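Local structure of potential RNA-dependent RNA polymerase (Human picobirnavirus, 5I62) at residues Gly191-Lys194 against Pro195-Lys199. The protein catalyses RNA-directed RNA synthesis from ribonucleoside triphosphates, probably in both transcription and replication of the viral double-stranded RNA genome. Residues are numbered along the deposited sequence; the frame is centred on the assembly and turned at random.
Sequences GGPK and PTDVK
Asp197 and Lys194 bind each other twice, once through a side chain and once through the backbone, and so close the tip of the hairpin loop between the antiparallel strands 176-189 and 199-205. The backbone N of Lys194 donates to Asp197 OD2 over 2.9 Å in a nearly straight bond (162° at the hydrogen), although the amide meets the carboxylate from above its plane, 39° out of it. In return Asp197 N donates to Lys194 O at 3.0 Å, closing a type I beta turn with Pro195 and Thr196 at its corners. With CG of Asp197 anti to its own carbonyl carbon (chi1 -70°), the carboxylate is carried back across the turn to the Lys194 amide.

The same oxygen lies against the preceding backbone: Asp197 OD2 is 3.2 Å from Gly192 C and 3.4 Å from Pro193 CD. The backbone angles of Gly192 would press a CB against the preceding carbonyl O, and it would also meet this carboxylate. Gly191, whose CA lies 3.2 Å from Asp197 O and 3.6 Å from Lys199 CE, packs directly against the returning chain, in the direction a CB would take. The Lys194 chain, bent at its last three torsions, also skirts the carboxylate, with CD 3.8 Å from Asp197 OD2, before it curls toward Thr196. Lys194 NZ ends 4.5 Å from Asp197 OD1, too far for direct contact.

Elsewhere in the chain, Pro195 and Val198 pack on Val81, while backbone hydrogen bonds tie Gly192 to Lys75 and, at the base of the hairpin, Lys199 to Gln189. Within the loop, one carboxylate thus does the work of a backbone acceptor, and its pairing with a main-chain amide, with the lysine charge nearby, would probably favour the ionised aspartate.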
ATOM      1  N   GLY A 191       7.227  12.164   7.387  1.00 20.58           N
ATOM      2  CA  GLY A 191       6.458  12.353   8.605  1.00 20.81           C
ATOM      3  C   GLY A 191       6.775  13.675   9.292  1.00 23.75           C
ATOM      4  O   GLY A 191       6.558  13.824  10.496  1.00 22.96           O
ATOM      5  N   GLY A 192       7.285  14.646   8.538  1.00 17.36           N
ATOM      6  CA  GLY A 192       7.689  15.908   9.112  1.00 19.23           C
ATOM      7  C   GLY A 192       8.979  16.422   8.494  1.00 20.73           C
ATOM      8  O   GLY A 192       9.690  15.703   7.780  1.00 18.05           O
ATOM      9  N   PRO A 193       9.305  17.692   8.757  1.00 20.67           N
ATOM     10  CA  PRO A 193      10.394  18.346   8.014  1.00 21.35           C
ATOM     11  C   PRO A 193      11.797  17.924   8.440  1.00 22.93           C
ATOM     12  O   PRO A 193      12.745  18.219   7.710  1.00 21.21           O
ATOM     13  CB  PRO A 193      10.153  19.839   8.288  1.00 21.54           C
ATOM     14  CG  PRO A 193       9.546  19.843   9.657  1.00 23.32           C
ATOM     15  CD  PRO A 193       8.620  18.630   9.665  1.00 23.17           C
ATOM     16  N   LYS A 194      11.967  17.248   9.584  1.00 19.49           N
ATOM     17  CA  LYS A 194      13.312  16.909  10.029  1.00 20.06           C
ATOM     18  C   LYS A 194      13.740  15.531   9.534  1.00 21.39           C
ATOM     19  O   LYS A 194      12.907  14.673   9.241  1.00 21.89           O
ATOM     20  CB  LYS A 194      13.380  16.939  11.545  1.00 24.08           C
ATOM     21  CG  LYS A 194      13.303  18.334  12.114  1.00 29.04           C
ATOM     22  CD  LYS A 194      12.610  18.315  13.430  1.00 32.98           C
ATOM     23  CE  LYS A 194      13.544  17.843  14.513  1.00 39.62           C
ATOM     24  NZ  LYS A 194      13.876  16.402  14.347  1.00 48.20           N
ATOM     25  N   PRO A 195      15.054  15.273   9.455  1.00 23.62           N
ATOM     26  CA  PRO A 195      15.510  13.916   9.084  1.00 18.54           C
ATOM     27  C   PRO A 195      15.069  12.850  10.066  1.00 22.99           C
ATOM     28  O   PRO A 195      14.924  11.690   9.674  1.00 24.07           O
ATOM     29  CB  PRO A 195      17.041  14.051   9.041  1.00 23.80           C
ATOM     30  CG  PRO A 195      17.353  15.251   9.888  1.00 25.78           C
ATOM     31  CD  PRO A 195      16.178  16.194   9.696  1.00 21.12           C
ATOM     32  N   THR A 196      14.831  13.206  11.331  1.00 22.23           N
ATOM     33  CA  THR A 196      14.330  12.232  12.294  1.00 24.84           C
ATOM     34  C   THR A 196      12.810  12.033  12.214  1.00 24.09           C
ATOM     35  O   THR A 196      12.273  11.210  12.957  1.00 21.85           O
ATOM     36  CB  THR A 196      14.722  12.642  13.717  1.00 26.27           C
ATOM     37  OG1 THR A 196      14.363  14.010  13.932  1.00 26.03           O
ATOM     38  CG2 THR A 196      16.223  12.496  13.921  1.00 27.89           C
ATOM     39  N   ASP A 197      12.114  12.738  11.329  1.00 23.23           N
ATOM     40  CA  ASP A 197      10.669  12.571  11.182  1.00 24.57           C
ATOM     41  C   ASP A 197      10.288  11.472  10.190  1.00 22.40           C
ATOM     42  O   ASP A 197       9.098  11.168  10.051  1.00 20.08           O
ATOM     43  CB  ASP A 197      10.024  13.896  10.754  1.00 20.04           C
ATOM     44  CG  ASP A 197      10.044  14.954  11.859  1.00 25.69           C
ATOM     45  OD1 ASP A 197      10.014  14.580  13.051  1.00 27.18           O
ATOM     46  OD2 ASP A 197      10.048  16.166  11.540  1.00 25.24           O
ATOM     47  N   VAL A 198      11.257  10.872   9.499  1.00 17.83           N
ATOM     48  CA  VAL A 198      10.940   9.899   8.463  1.00 18.86           C
ATOM     49  C   VAL A 198      10.352   8.650   9.100  1.00 22.39           C
ATOM     50  O   VAL A 198      10.932   8.088  10.039  1.00 18.15           O
ATOM     51  CB  VAL A 198      12.192   9.559   7.631  1.00 21.10           C
ATOM     52  CG1 VAL A 198      11.865   8.491   6.593  1.00 18.27           C
ATOM     53  CG2 VAL A 198      12.747  10.809   6.973  1.00 17.25           C
ATOM     54  N   LYS A 199       9.187   8.222   8.592  1.00 19.56           N
ATOM     55  CA  LYS A 199       8.526   6.993   9.018  1.00 24.02           C
ATOM     56  C   LYS A 199       9.326   5.795   8.536  1.00 19.54           C
ATOM     57  O   LYS A 199       9.629   5.697   7.345  1.00 22.75           O
ATOM     58  CB  LYS A 199       7.118   6.891   8.429  1.00 24.45           C
ATOM     59  CG  LYS A 199       6.034   7.786   9.001  1.00 34.98           C
ATOM     60  CD  LYS A 199       6.215   8.022  10.480  1.00 42.11           C
ATOM     61  CE  LYS A 199       6.778   9.414  10.701  1.00 41.02           C
ATOM     62  NZ  LYS A 199       7.295   9.651  12.081  1.00 43.87           N
TER